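Local coordinates for tumor necrosis factor ligand superfamily member 9 (Mus musculus, PDB 6MKB), which binds the receptor TNFRSF9 (4-1BB) as a cytokine of the tumor necrosis factor family and induces proliferation of activated T cells, at residues A19-T24 with L66-T71; V83-Q88 with N155-G160. All coordinates share one frame; numbering follows the deposited sequence.

Interaction 1 (A19-T24 with L66-T71). With NA (sodium ion), chain O; NAG (2-acetamido-2-deoxy-beta-D-glucopyranose), chain F.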
# COMPACT_ATOMS: atom_id res chain seq x y z
N ALA B 19 18.33 -14.21 2.40
CA ALA B 19 19.69 -13.63 2.49
C ALA B 19 20.16 -12.90 1.23
O ALA B 19 21.03 -12.03 1.32
CB ALA B 19 20.69 -14.73 2.85
N SER B 20 19.63 -13.27 0.07
CA SER B 20 19.96 -12.69 -1.23
C SER B 20 18.74 -12.80 -2.13
O SER B 20 17.80 -13.51 -1.77
CB SER B 20 21.16 -13.40 -1.86
OG SER B 20 20.86 -14.74 -2.21
N LEU B 21 18.74 -12.09 -3.26
CA LEU B 21 17.58 -12.15 -4.14
C LEU B 21 17.73 -13.18 -5.24
O LEU B 21 18.82 -13.43 -5.74
CB LEU B 21 17.25 -10.77 -4.74
CG LEU B 21 16.97 -9.61 -3.78
CD1 LEU B 21 16.65 -8.35 -4.54
CD2 LEU B 21 15.87 -9.95 -2.75
N CYS B 22 16.63 -13.81 -5.58
CA CYS B 22 16.52 -14.81 -6.63
C CYS B 22 15.04 -14.95 -7.02
O CYS B 22 14.15 -14.43 -6.32
CB CYS B 22 17.10 -16.15 -6.16
SG CYS B 22 16.28 -16.85 -4.71
N ASN B 23 14.79 -15.65 -8.13
CA ASN B 23 13.45 -15.91 -8.62
C ASN B 23 12.94 -17.17 -7.94
O ASN B 23 13.46 -18.25 -8.20
CB ASN B 23 13.43 -15.99 -10.17
CG ASN B 23 13.84 -14.70 -10.85
OD1 ASN B 23 13.80 -13.61 -10.28
ND2 ASN B 23 14.23 -14.81 -12.10
N THR B 24 11.98 -17.01 -7.00
CA THR B 24 11.43 -18.09 -6.16
C THR B 24 10.04 -17.72 -5.59
O THR B 24 9.66 -16.55 -5.58
CB THR B 24 12.42 -18.38 -4.98
OG1 THR B 24 12.01 -19.55 -4.27
CG2 THR B 24 12.54 -17.20 -3.99
N LEU B 66 6.78 -4.69 0.12
CA LEU B 66 8.15 -5.09 -0.09
C LEU B 66 9.07 -4.22 0.73
O LEU B 66 9.02 -2.99 0.63
CB LEU B 66 8.54 -5.00 -1.57
CG LEU B 66 10.00 -5.36 -1.95
CD1 LEU B 66 10.33 -6.82 -1.60
CD2 LEU B 66 10.25 -5.13 -3.44
N LYS B 67 9.91 -4.87 1.55
CA LYS B 67 10.93 -4.18 2.34
C LYS B 67 12.27 -4.77 1.94
O LYS B 67 12.58 -5.90 2.31
CB LYS B 67 10.64 -4.24 3.84
CG LYS B 67 9.39 -3.46 4.23
CD LYS B 67 9.36 -3.23 5.73
CE LYS B 67 8.07 -2.62 6.19
NZ LYS B 67 7.98 -2.59 7.67
N LEU B 68 13.00 -4.06 1.06
CA LEU B 68 14.32 -4.46 0.57
C LEU B 68 15.37 -3.86 1.42
O LEU B 68 15.50 -2.63 1.43
CB LEU B 68 14.55 -3.99 -0.88
CG LEU B 68 14.10 -4.80 -2.04
CD1 LEU B 68 14.65 -4.16 -3.29
CD2 LEU B 68 14.57 -6.24 -1.94
N SER B 69 16.16 -4.68 2.08
CA SER B 69 17.24 -4.22 2.94
C SER B 69 18.58 -4.33 2.22
O SER B 69 18.91 -5.42 1.73
CB SER B 69 17.27 -5.01 4.23
OG SER B 69 16.10 -4.77 4.99
N PRO B 70 19.38 -3.23 2.17
CA PRO B 70 20.72 -3.32 1.54
C PRO B 70 21.66 -4.11 2.41
O PRO B 70 21.57 -4.03 3.64
CB PRO B 70 21.16 -1.86 1.41
CG PRO B 70 20.42 -1.13 2.47
CD PRO B 70 19.13 -1.87 2.71
N THR B 71 22.56 -4.90 1.79
CA THR B 71 23.53 -5.71 2.54
C THR B 71 24.88 -5.01 2.65
O THR B 71 25.08 -3.95 2.03
CB THR B 71 23.69 -7.09 1.90
OG1 THR B 71 24.27 -6.92 0.62
CG2 THR B 71 22.40 -7.88 1.85
NA NA O . 14.06 -6.47 4.58
C1 NAG F . 14.65 -13.69 -12.88
C2 NAG F . 16.08 -13.87 -13.39
C3 NAG F . 16.44 -12.71 -14.32
C4 NAG F . 15.39 -12.46 -15.41
C5 NAG F . 13.98 -12.40 -14.81
C6 NAG F . 12.89 -12.34 -15.87
C7 NAG F . 17.84 -14.70 -11.85
C8 NAG F . 18.28 -14.53 -10.43
N2 NAG F . 16.97 -13.79 -12.25
O3 NAG F . 17.73 -12.93 -14.90
O4 NAG F . 15.66 -11.22 -16.07
O5 NAG F . 13.74 -13.55 -13.98
O6 NAG F . 11.71 -11.87 -15.22
O7 NAG F . 18.29 -15.59 -12.54
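Leu21 and Leu68 meet between the two sheets of the TNF-type jelly-roll sandwich, where the loop joining strands 10-15 and 24-29 closes over the end of strand 58-70. Both methyls of Leu21 touch a single methyl of Leu68: Leu68 CD2 lies 3.9 Å from Leu21 CD1 and 4.0 Å from Leu21 CD2. The two side chains cross at about a right angle, and a chi1 of -58° sets CG of Leu21 beside the backbone N, directing the branch at Leu68. A looser touch at the edge brings Ala19 O to 4.4 Å from Thr71 CG2, while the hydroxyl of Thr71 is bonded to Arg147 O and Thr73 OG1. Val83 and Trp149 each pack against both leucines. Behind Leu68, the strand turns Lys67 O and Ser69 OG to a sodium ion, with Asn155 O as the third protein ligand; Lys67 O is 2.8 Å from the ion. On the outer side of the loop, Asn23 carries an N-linked glycan and its OD1 accepts a hydrogen bond from Ala137 N. The sugar is joined through Asn23 ND2, 1.4 Å from C1 of the first N-acetylglucosamine.

Interaction 2 (V83-Q88 with N155-G160). With NA (sodium ion), chain O.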
# COMPACT_ATOMS: atom_id res chain seq x y z
N VAL B 83 13.24 -5.11 -8.92
CA VAL B 83 12.82 -6.15 -7.97
C VAL B 83 11.29 -6.11 -7.91
O VAL B 83 10.70 -5.03 -7.81
CB VAL B 83 13.47 -6.04 -6.57
CG1 VAL B 83 13.09 -7.24 -5.70
CG2 VAL B 83 14.99 -5.91 -6.68
N SER B 84 10.67 -7.28 -7.98
CA SER B 84 9.23 -7.46 -8.01
C SER B 84 8.72 -8.46 -6.99
O SER B 84 9.37 -9.47 -6.73
CB SER B 84 8.84 -7.97 -9.38
OG SER B 84 8.08 -7.01 -10.09
N LEU B 85 7.50 -8.21 -6.48
CA LEU B 85 6.65 -9.12 -5.69
C LEU B 85 5.47 -9.40 -6.58
O LEU B 85 4.74 -8.47 -6.93
CB LEU B 85 6.22 -8.54 -4.34
CG LEU B 85 7.24 -8.41 -3.20
CD1 LEU B 85 6.52 -8.08 -1.92
CD2 LEU B 85 8.09 -9.68 -3.01
N VAL B 86 5.37 -10.64 -7.08
CA VAL B 86 4.33 -11.01 -8.03
C VAL B 86 3.27 -11.85 -7.34
O VAL B 86 3.58 -12.92 -6.83
CB VAL B 86 4.93 -11.75 -9.27
CG1 VAL B 86 3.85 -12.11 -10.28
CG2 VAL B 86 6.04 -10.93 -9.95
N LEU B 87 2.01 -11.36 -7.32
CA LEU B 87 0.88 -12.09 -6.71
C LEU B 87 0.46 -13.18 -7.66
O LEU B 87 0.06 -12.88 -8.77
CB LEU B 87 -0.30 -11.15 -6.38
CG LEU B 87 -1.53 -11.83 -5.68
CD1 LEU B 87 -1.19 -12.31 -4.28
CD2 LEU B 87 -2.70 -10.90 -5.63
N GLN B 88 0.58 -14.45 -7.24
CA GLN B 88 0.25 -15.64 -8.03
C GLN B 88 -1.08 -16.22 -7.54
O GLN B 88 -1.15 -16.78 -6.45
CB GLN B 88 1.39 -16.67 -7.93
CG GLN B 88 2.76 -16.13 -8.40
CD GLN B 88 3.95 -16.95 -7.92
OE1 GLN B 88 3.87 -17.79 -7.01
NE2 GLN B 88 5.09 -16.71 -8.55
N ASN B 155 12.88 -5.62 9.24
CA ASN B 155 12.23 -4.93 8.12
C ASN B 155 11.56 -5.99 7.26
O ASN B 155 12.04 -6.32 6.16
CB ASN B 155 13.24 -4.10 7.31
CG ASN B 155 13.94 -3.05 8.10
OD1 ASN B 155 13.33 -2.33 8.89
ND2 ASN B 155 15.25 -2.95 7.90
N THR B 156 10.49 -6.57 7.80
CA THR B 156 9.83 -7.71 7.20
C THR B 156 8.78 -7.35 6.14
O THR B 156 7.84 -6.61 6.40
CB THR B 156 9.20 -8.59 8.26
OG1 THR B 156 9.83 -8.32 9.51
CG2 THR B 156 9.31 -10.05 7.93
N THR B 157 8.95 -7.96 4.97
CA THR B 157 8.05 -7.94 3.83
C THR B 157 6.75 -8.66 4.29
O THR B 157 6.79 -9.62 5.06
CB THR B 157 8.79 -8.62 2.65
OG1 THR B 157 9.85 -7.75 2.22
CG2 THR B 157 7.87 -9.01 1.47
N SER B 158 5.61 -8.13 3.87
CA SER B 158 4.33 -8.69 4.27
C SER B 158 3.39 -8.87 3.08
O SER B 158 3.54 -8.26 2.01
CB SER B 158 3.67 -7.80 5.32
OG SER B 158 3.41 -6.51 4.80
N PHE B 159 2.44 -9.77 3.27
CA PHE B 159 1.40 -10.07 2.32
C PHE B 159 0.16 -10.41 3.11
O PHE B 159 0.25 -11.06 4.15
CB PHE B 159 1.85 -11.21 1.39
CG PHE B 159 0.83 -12.14 0.80
CD1 PHE B 159 -0.17 -11.66 -0.05
CD2 PHE B 159 0.94 -13.52 0.98
CE1 PHE B 159 -1.11 -12.54 -0.61
CE2 PHE B 159 0.04 -14.40 0.38
CZ PHE B 159 -0.99 -13.91 -0.41
N GLY B 160 -0.97 -9.92 2.63
CA GLY B 160 -2.26 -10.21 3.25
C GLY B 160 -3.45 -9.78 2.44
O GLY B 160 -3.32 -9.39 1.28
NA NA O . 14.06 -6.47 4.58
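Apolar contacts join Leu85 to Thr157 and Leu87 to Phe159, two pairs that span the interior between strand 80-90 and residues 155-160, where strand 149-166 resumes after its break. Leu85 and Thr157 reach toward each other tip to tip, with Leu85 CD1 3.8 Å from Thr157 CG2. That methyl of Thr157 is anti to the backbone N, whereas the hydroxyl lies beside it (chi1 -70°), so the residue offers carbon to the core and oxygen to its neighbouring strand. Leu87 instead crosses Phe159 at about a right angle. Its CD1 approaches the ring obliquely, 3.7 Å from Phe159 CE1 and 4.2 Å from Phe159 CZ. The ring also meets Trp28, their planes inclined by about 60°, and touches Leu64 and Val133.

Polar interactions lie around this apolar centre. Thr157 OG1, buried, is bonded to Lys67 N of strand 58-70, while Ser84 OG pairs with Thr102 OG1. Metal coordination comes from the start of the second segment: Asn155 O binds, at 2.6 Å, the same sodium ion that strand 58-70 holds.

Backbone bonds from Leu85 to Leu101 and Leu87 to Leu99 hold strand 80-90 in its own sheet. Across the 9.3 Å between Leu87 CA and Phe159 CA, side chains make the contact. Such face-to-face packing of two sheets forms the hydrophobic core of the TNF homology domain's jelly-roll β-sandwich.

In the fold
Interactions 1 and 2 follow in series along the chain, the first closing before the second opens, and their centres are 10 Å apart. Strands 58-70 and 80-90 are consecutive in sequence but pack across the sandwich, whereas strand 149-166 runs antiparallel beside 58-70. Interaction 2 sits close to the centre of the chain; interaction 1 continues its apolar core toward one end, with Leu21 CD1 3.6 Å from Val83 CG2. Segments 66-71 and 155-160 both contribute ligands to one sodium ion, and the Thr157 hydroxyl bond to strand 58-70 joins them again. Together they unite the glycan-bearing loop, both sheet layers and the metal site in one TNF homology domain.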